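Local coordinates for protein nucleoside diphosphate kinase (Pyrobaculum aerophilum, PDB 1XQI) that probably transfers the gamma phosphate of ATP to nucleoside diphosphates through a phosphorylated enzyme intermediate, with magnesium as cofactor, at residues 61-66 and 170-175; 79-84 and 89-94. The protein carries 6 engineered substitutions. All coordinates share one frame; numbering follows the deposited sequence.

Interaction 1: residues 61-66 and 170-175; sequences RFYPSS and LVHASD
Phe62 and Tyr63 both approach the imidazole of His172 from the same side, one ring toward each nitrogen, in an aromatic cluster. The tight part is Phe62. Its CZ lies 3.5 Å from NE2 and 3.7 Å from CD2, both of His172, and the planes stand at 76° in an offset edge-to-face pair, so C-H groups of the benzene rim point at the imidazole face. With CG anti to the backbone N (chi1 172°), Phe62 reaches straight across from the last turn of helix 56-62, and its ring is backed by Phe186 and Trp187 of helix 177-187. A flat, wholly apolar ring suits this buried place, where it adds contact without competing for the polar atoms of the histidine.

Tyr63 makes the looser half. Its centroid is 5.7 Å from that of His172, with planes at 85°, and its OH comes no nearer than 3.8 Å to ND1 of His172, without a hydrogen bond. That hydroxyl instead bonds a Tris molecule, while a triethylene glycol lies beside the histidine; both probably come from the crystallisation liquor, and their presence is consistent with this half bordering a pocket. A tyrosine suits the boundary: its ring packs against CD1 of Phe62, and its hydroxyl offers a polar end.

NE2 of His172 is hydrogen-bonded to OE2 of Glu183, which also bonds OG of Ser174. With the imidazole cut back to an alanine, the rims of Phe62 and Tyr63 would probably face a gap and Glu183 would be likely to lose a partner. Holding NE2 by a carboxylate and packing one face with aromatic edges should limit rotation of the imidazole and leaves ND1, the pros nitrogen, as the probable site of phosphorylation.

Interaction 2: residues 79-84 and 89-94; sequences KAYQEL and RAKIGT
The hydrogen bond from Leu84 N to Ala80 O, 3.1 Å long, belongs to helix 67-84, which carries Tyr81 to its meeting with Lys91 and Ile92. Lys91, whose chain lies across the end of Tyr81, carries its NZ on to a hydrogen bond with the backbone O of Glu162. Between the segments no hydrogen bond forms, and the contact is one of van der Waals packing.

Tyr81 reaches out with the end of its ring. Its OH touches CG of Lys91 at 3.4 Å, the two side chains crossing at about a right angle. The lysine chain bends at chi2 (70°), which turns its far end away from the tyrosine and toward Glu162. A lysine fits here because its CG can pack against the hydroxyl end of the tyrosine while the amine reaches a polar partner.

Ile92 fills the neighbouring place. Its CD1 meets CE1 of Tyr81 at 4.0 Å, at the ring edge and near the ring plane, and CG2 lies as far from the tyrosine OH. This branched, apolar side chain also packs on Val100 and Ile103 of helix 97-112, while Tyr81 rests on Ala161 of helix 157-162. The arrangement is that of two successive helices of the insert at 68-100, 67-84 and 88-92, packed through the side chains of Tyr81, Lys91 and Ile92, away from the annotated sites.

In the fold
Interaction 1 sits near the middle of the ferredoxin-like fold, about 6 Å from the centre of the chain, whereas interaction 2 lies about 22 Å from it, in the insert. Their centres are about 23 Å apart and their nearest atoms about 15 Å, so they do not touch. The chain nevertheless joins them: helix 67-84 starts just after 61-66, and helix 97-112, which packs on Ile92, sends Lys105 back to the carbonyls of Tyr63 and Pro64. Only interaction 1 holds the predicted active-site histidine, His172, whose side chain at its nearest atoms is about 4 Å from that of Lys23 and about 6 Å from that of Arg149, both probable ATP-binding residues.

Interaction 1: residues 61-66 and 170-175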
ATOM      1  N   ARG A  61      13.042  -3.200 -18.594  1.00 39.02           N
ATOM      2  CA  ARG A  61      14.096  -2.294 -18.115  1.00 38.96           C
ATOM      3  C   ARG A  61      14.390  -2.389 -16.630  1.00 37.69           C
ATOM      4  O   ARG A  61      15.467  -1.974 -16.203  1.00 38.22           O
ATOM      5  CB  ARG A  61      13.844  -0.835 -18.511  1.00 38.51           C
ATOM      6  CG  ARG A  61      14.200  -0.513 -19.963  1.00 38.89           C
ATOM      7  CD  ARG A  61      13.767   0.911 -20.337  1.00 41.92           C
ATOM      8  NE  ARG A  61      12.301   1.027 -20.411  1.00 45.86           N
ATOM      9  CZ  ARG A  61      11.519   1.610 -19.488  1.00 49.08           C
ATOM     10  NH1 ARG A  61      12.038   2.185 -18.387  1.00 49.67           N
ATOM     11  NH2 ARG A  61      10.195   1.623 -19.664  1.00 48.61           N
ATOM     12  N   PHE A  62      13.476  -2.927 -15.834  1.00 36.02           N
ATOM     13  CA  PHE A  62      13.745  -3.019 -14.393  1.00 34.24           C
ATOM     14  C   PHE A  62      14.753  -4.120 -14.084  1.00 33.80           C
ATOM     15  O   PHE A  62      15.616  -3.970 -13.206  1.00 32.84           O
ATOM     16  CB  PHE A  62      12.445  -3.255 -13.618  1.00 34.41           C
ATOM     17  CG  PHE A  62      12.652  -3.559 -12.152  1.00 33.58           C
ATOM     18  CD1 PHE A  62      12.469  -4.850 -11.666  1.00 30.82           C
ATOM     19  CD2 PHE A  62      13.036  -2.549 -11.265  1.00 31.38           C
ATOM     20  CE1 PHE A  62      12.673  -5.152 -10.307  1.00 31.16           C
ATOM     21  CE2 PHE A  62      13.224  -2.842  -9.920  1.00 34.42           C
ATOM     22  CZ  PHE A  62      13.048  -4.173  -9.439  1.00 32.68           C
ATOM     23  N   TYR A  63      14.621  -5.246 -14.788  1.00 33.44           N
ATOM     24  CA  TYR A  63      15.589  -6.340 -14.678  1.00 33.31           C
ATOM     25  C   TYR A  63      16.805  -6.074 -15.494  1.00 33.21           C
ATOM     26  O   TYR A  63      16.677  -5.517 -16.562  1.00 33.64           O
ATOM     27  CB  TYR A  63      14.974  -7.665 -15.071  1.00 32.42           C
ATOM     28  CG  TYR A  63      14.165  -8.154 -13.951  1.00 31.91           C
ATOM     29  CD1 TYR A  63      12.783  -8.095 -13.999  1.00 32.02           C
ATOM     30  CD2 TYR A  63      14.763  -8.622 -12.819  1.00 30.32           C
ATOM     31  CE1 TYR A  63      12.024  -8.506 -12.953  1.00 30.56           C
ATOM     32  CE2 TYR A  63      14.008  -9.057 -11.753  1.00 32.75           C
ATOM     33  CZ  TYR A  63      12.623  -8.994 -11.837  1.00 31.71           C
ATOM     34  OH  TYR A  63      11.839  -9.430 -10.779  1.00 35.12           O
ATOM     35  N   PRO A  64      17.996  -6.466 -14.992  1.00 33.73           N
ATOM     36  CA  PRO A  64      19.242  -6.168 -15.736  1.00 34.05           C
ATOM     37  C   PRO A  64      19.226  -6.789 -17.110  1.00 35.31           C
ATOM     38  O   PRO A  64      18.473  -7.746 -17.361  1.00 35.13           O
ATOM     39  CB  PRO A  64      20.338  -6.837 -14.902  1.00 33.72           C
ATOM     40  CG  PRO A  64      19.731  -6.914 -13.479  1.00 33.35           C
ATOM     41  CD  PRO A  64      18.258  -7.204 -13.736  1.00 32.91           C
ATOM     42  N   SER A  65      20.042  -6.240 -18.005  1.00 36.41           N
ATOM     43  CA  SER A  65      20.252  -6.872 -19.281  1.00 36.90           C
ATOM     44  C   SER A  65      21.735  -7.176 -19.474  1.00 37.39           C
ATOM     45  O   SER A  65      22.180  -7.458 -20.593  1.00 37.88           O
ATOM     46  CB  SER A  65      19.672  -5.995 -20.368  1.00 37.02           C
ATOM     47  OG  SER A  65      18.520  -5.317 -19.857  1.00 39.45           O
ATOM     48  N   SER A  66      22.504  -7.139 -18.390  1.00 37.35           N
ATOM     49  CA  SER A  66      23.912  -7.470 -18.484  1.00 37.99           C
ATOM     50  C   SER A  66      24.086  -8.946 -18.907  1.00 38.84           C
ATOM     51  O   SER A  66      23.284  -9.819 -18.545  1.00 38.06           O
ATOM     52  CB  SER A  66      24.620  -7.181 -17.154  1.00 37.14           C
ATOM     53  OG  SER A  66      24.535  -8.297 -16.300  1.00 36.99           O
ATOM     54  N   LEU A 170       6.557 -15.064  -4.937  1.00 25.92           N
ATOM     55  CA  LEU A 170       5.852 -14.016  -4.155  1.00 26.16           C
ATOM     56  C   LEU A 170       6.432 -12.636  -4.272  1.00 25.87           C
ATOM     57  O   LEU A 170       5.677 -11.706  -4.462  1.00 25.34           O
ATOM     58  CB  LEU A 170       5.704 -14.390  -2.674  1.00 25.70           C
ATOM     59  CG  LEU A 170       5.206 -15.806  -2.438  1.00 26.11           C
ATOM     60  CD1 LEU A 170       5.262 -16.085  -0.947  1.00 27.08           C
ATOM     61  CD2 LEU A 170       3.810 -16.018  -3.031  1.00 25.16           C
ATOM     62  N   VAL A 171       7.763 -12.513  -4.164  1.00 25.93           N
ATOM     63  CA  VAL A 171       8.410 -11.216  -4.049  1.00 25.32           C
ATOM     64  C   VAL A 171       9.737 -11.145  -4.779  1.00 26.01           C
ATOM     65  O   VAL A 171      10.348 -12.185  -5.119  1.00 25.54           O
ATOM     66  CB  VAL A 171       8.622 -10.822  -2.558  1.00 26.07           C
ATOM     67  CG1 VAL A 171       7.342 -11.069  -1.752  1.00 25.89           C
ATOM     68  CG2 VAL A 171       9.782 -11.584  -1.916  1.00 22.65           C
ATOM     69  N   HIS A 172      10.144  -9.900  -5.041  1.00 25.56           N
ATOM     70  CA  HIS A 172      11.491  -9.532  -5.446  1.00 24.97           C
ATOM     71  C   HIS A 172      12.057  -8.548  -4.431  1.00 25.02           C
ATOM     72  O   HIS A 172      11.398  -7.548  -4.102  1.00 25.97           O
ATOM     73  CB  HIS A 172      11.482  -8.833  -6.807  1.00 25.03           C
ATOM     74  CG  HIS A 172      12.726  -8.042  -7.080  1.00 24.00           C
ATOM     75  ND1 HIS A 172      13.829  -8.583  -7.699  1.00 21.94           N
ATOM     76  CD2 HIS A 172      13.049  -6.751  -6.799  1.00 24.23           C
ATOM     77  CE1 HIS A 172      14.777  -7.667  -7.797  1.00 18.95           C
ATOM     78  NE2 HIS A 172      14.330  -6.546  -7.263  1.00 24.31           N
ATOM     79  N   ALA A 173      13.261  -8.825  -3.956  1.00 24.89           N
ATOM     80  CA  ALA A 173      13.971  -7.987  -3.012  1.00 26.11           C
ATOM     81  C   ALA A 173      15.309  -7.581  -3.628  1.00 27.06           C
ATOM     82  O   ALA A 173      15.966  -8.419  -4.291  1.00 26.74           O
ATOM     83  CB  ALA A 173      14.212  -8.719  -1.689  1.00 24.91           C
ATOM     84  N   SER A 174      15.721  -6.316  -3.411  1.00 27.07           N
ATOM     85  CA  SER A 174      17.005  -5.883  -3.891  1.00 28.19           C
ATOM     86  C   SER A 174      18.040  -6.790  -3.255  1.00 28.77           C
ATOM     87  O   SER A 174      17.905  -7.185  -2.089  1.00 27.25           O
ATOM     88  CB  SER A 174      17.289  -4.426  -3.563  1.00 28.96           C
ATOM     89  OG  SER A 174      16.314  -3.567  -4.144  1.00 32.04           O
ATOM     90  N   ASP A 175      19.044  -7.156  -4.053  1.00 30.02           N
ATOM     91  CA  ASP A 175      20.012  -8.144  -3.631  1.00 32.23           C
ATOM     92  C   ASP A 175      21.273  -7.481  -3.235  1.00 31.91           C
ATOM     93  O   ASP A 175      22.225  -8.183  -2.993  1.00 32.79           O
ATOM     94  CB  ASP A 175      20.303  -9.211  -4.716  1.00 32.59           C
ATOM     95  CG  ASP A 175      21.201  -8.674  -5.868  1.00 37.89           C
ATOM     96  OD1 ASP A 175      21.650  -9.512  -6.698  1.00 42.69           O
ATOM     97  OD2 ASP A 175      21.456  -7.426  -5.953  1.00 38.52           O
TER

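Interaction 2: residues 79-84 and 89-94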
ATOM      1  N   LYS A  79      21.331 -26.169 -14.672  1.00 48.58           N
ATOM      2  CA  LYS A  79      21.579 -27.101 -13.572  1.00 49.78           C
ATOM      3  C   LYS A  79      20.260 -27.775 -13.167  1.00 50.66           C
ATOM      4  O   LYS A  79      20.210 -29.012 -13.016  1.00 50.88           O
ATOM      5  CB  LYS A  79      22.226 -26.390 -12.368  1.00 49.65           C
ATOM      6  N   ALA A  80      19.200 -26.966 -13.014  1.00 51.09           N
ATOM      7  CA  ALA A  80      17.867 -27.482 -12.748  1.00 51.35           C
ATOM      8  C   ALA A  80      17.474 -28.558 -13.781  1.00 52.19           C
ATOM      9  O   ALA A  80      17.202 -29.706 -13.400  1.00 52.78           O
ATOM     10  CB  ALA A  80      16.838 -26.356 -12.669  1.00 50.79           C
ATOM     11  N   TYR A  81      17.492 -28.222 -15.076  1.00 52.99           N
ATOM     12  CA  TYR A  81      17.190 -29.222 -16.142  1.00 53.31           C
ATOM     13  C   TYR A  81      17.977 -30.548 -16.056  1.00 53.45           C
ATOM     14  O   TYR A  81      17.440 -31.633 -16.324  1.00 52.77           O
ATOM     15  CB  TYR A  81      17.397 -28.621 -17.534  1.00 52.90           C
ATOM     16  CG  TYR A  81      16.297 -27.718 -18.023  1.00 53.11           C
ATOM     17  CD1 TYR A  81      16.494 -26.891 -19.123  1.00 52.07           C
ATOM     18  CD2 TYR A  81      15.063 -27.676 -17.385  1.00 54.05           C
ATOM     19  CE1 TYR A  81      15.491 -26.071 -19.583  1.00 51.58           C
ATOM     20  CE2 TYR A  81      14.049 -26.853 -17.839  1.00 52.44           C
ATOM     21  CZ  TYR A  81      14.267 -26.055 -18.932  1.00 52.22           C
ATOM     22  OH  TYR A  81      13.250 -25.248 -19.376  1.00 52.05           O
ATOM     23  N   GLN A  82      19.248 -30.428 -15.699  1.00 54.17           N
ATOM     24  CA  GLN A  82      20.174 -31.551 -15.636  1.00 55.51           C
ATOM     25  C   GLN A  82      19.801 -32.572 -14.552  1.00 55.25           C
ATOM     26  O   GLN A  82      19.722 -33.757 -14.847  1.00 54.98           O
ATOM     27  CB  GLN A  82      21.587 -31.022 -15.412  1.00 56.04           C
ATOM     28  CG  GLN A  82      22.643 -32.106 -15.267  1.00 59.52           C
ATOM     29  CD  GLN A  82      24.006 -31.595 -15.674  1.00 62.54           C
ATOM     30  OE1 GLN A  82      24.448 -31.819 -16.804  1.00 64.30           O
ATOM     31  NE2 GLN A  82      24.659 -30.861 -14.777  1.00 62.23           N
ATOM     32  N   GLU A  83      19.573 -32.090 -13.323  1.00 55.42           N
ATOM     33  CA  GLU A  83      19.061 -32.889 -12.172  1.00 55.71           C
ATOM     34  C   GLU A  83      17.673 -33.490 -12.408  1.00 54.61           C
ATOM     35  O   GLU A  83      17.348 -34.548 -11.839  1.00 54.97           O
ATOM     36  CB  GLU A  83      19.076 -32.053 -10.875  1.00 55.63           C
ATOM     37  CG  GLU A  83      20.530 -31.711 -10.399  1.00 57.48           C
ATOM     38  CD  GLU A  83      20.616 -30.571  -9.360  1.00 57.85           C
ATOM     39  OE1 GLU A  83      19.639 -29.800  -9.187  1.00 60.08           O
ATOM     40  OE2 GLU A  83      21.680 -30.442  -8.715  1.00 59.87           O
ATOM     41  N   LEU A  84      16.872 -32.816 -13.238  1.00 52.98           N
ATOM     42  CA  LEU A  84      15.599 -33.339 -13.725  1.00 51.75           C
ATOM     43  C   LEU A  84      15.744 -34.220 -14.992  1.00 50.48           C
ATOM     44  O   LEU A  84      14.808 -34.904 -15.403  1.00 49.42           O
ATOM     45  CB  LEU A  84      14.617 -32.181 -14.006  1.00 52.38           C
ATOM     46  CG  LEU A  84      13.829 -31.440 -12.902  1.00 53.99           C
ATOM     47  CD1 LEU A  84      12.799 -32.373 -12.181  1.00 54.45           C
ATOM     48  CD2 LEU A  84      14.734 -30.658 -11.874  1.00 54.73           C
ATOM     49  N   ARG A  89      17.673 -28.298 -24.942  1.00 38.88           N
ATOM     50  CA  ARG A  89      17.527 -28.123 -26.395  1.00 39.63           C
ATOM     51  C   ARG A  89      16.146 -28.543 -26.923  1.00 38.34           C
ATOM     52  O   ARG A  89      15.602 -27.880 -27.806  1.00 37.82           O
ATOM     53  CB  ARG A  89      18.668 -28.803 -27.173  1.00 39.92           C
ATOM     54  CG  ARG A  89      20.048 -28.132 -26.989  1.00 41.56           C
ATOM     55  CD  ARG A  89      21.059 -28.669 -27.967  1.00 42.27           C
ATOM     56  NE  ARG A  89      21.506 -29.985 -27.530  1.00 48.89           N
ATOM     57  CZ  ARG A  89      22.779 -30.352 -27.331  1.00 51.34           C
ATOM     58  NH1 ARG A  89      23.807 -29.515 -27.557  1.00 49.75           N
ATOM     59  NH2 ARG A  89      23.022 -31.593 -26.899  1.00 50.11           N
ATOM     60  N   ALA A  90      15.590 -29.623 -26.369  1.00 37.67           N
ATOM     61  CA  ALA A  90      14.218 -30.094 -26.702  1.00 36.74           C
ATOM     62  C   ALA A  90      13.183 -29.197 -26.053  1.00 36.46           C
ATOM     63  O   ALA A  90      12.125 -28.867 -26.671  1.00 36.49           O
ATOM     64  CB  ALA A  90      13.986 -31.565 -26.302  1.00 35.50           C
ATOM     65  N   LYS A  91      13.505 -28.761 -24.832  1.00 36.04           N
ATOM     66  CA  LYS A  91      12.576 -27.952 -24.029  1.00 35.71           C
ATOM     67  C   LYS A  91      12.387 -26.503 -24.477  1.00 35.23           C
ATOM     68  O   LYS A  91      11.241 -26.042 -24.563  1.00 36.04           O
ATOM     69  CB  LYS A  91      12.929 -27.998 -22.554  1.00 36.05           C
ATOM     70  CG  LYS A  91      11.887 -27.365 -21.644  1.00 37.48           C
ATOM     71  CD  LYS A  91      10.588 -28.186 -21.552  1.00 38.54           C
ATOM     72  CE  LYS A  91       9.928 -27.940 -20.215  1.00 37.96           C
ATOM     73  NZ  LYS A  91       8.495 -28.208 -20.305  1.00 39.77           N
ATOM     74  N   ILE A  92      13.485 -25.785 -24.749  1.00 33.38           N
ATOM     75  CA  ILE A  92      13.410 -24.348 -25.018  1.00 31.27           C
ATOM     76  C   ILE A  92      14.231 -23.930 -26.236  1.00 31.51           C
ATOM     77  O   ILE A  92      14.404 -22.731 -26.502  1.00 32.11           O
ATOM     78  CB  ILE A  92      13.840 -23.495 -23.798  1.00 31.27           C
ATOM     79  CG1 ILE A  92      15.102 -24.072 -23.131  1.00 28.50           C
ATOM     80  CG2 ILE A  92      12.689 -23.308 -22.807  1.00 29.44           C
ATOM     81  CD1 ILE A  92      15.778 -23.093 -22.170  1.00 31.96           C
ATOM     82  N   GLY A  93      14.786 -24.896 -26.945  1.00 31.03           N
ATOM     83  CA  GLY A  93      15.455 -24.614 -28.202  1.00 31.85           C
ATOM     84  C   GLY A  93      16.929 -24.236 -28.154  1.00 32.64           C
ATOM     85  O   GLY A  93      17.585 -24.179 -29.214  1.00 33.44           O
ATOM     86  N   THR A  94      17.465 -23.970 -26.960  1.00 32.13           N
ATOM     87  CA  THR A  94      18.882 -23.615 -26.842  1.00 32.47           C
ATOM     88  C   THR A  94      19.512 -24.171 -25.552  1.00 33.41           C
ATOM     89  O   THR A  94      18.803 -24.446 -24.594  1.00 34.07           O
ATOM     90  CB  THR A  94      19.096 -22.070 -26.887  1.00 32.33           C
ATOM     91  OG1 THR A  94      20.484 -21.776 -26.648  1.00 31.93           O
ATOM     92  CG2 THR A  94      18.242 -21.357 -25.818  1.00 31.05           C
TER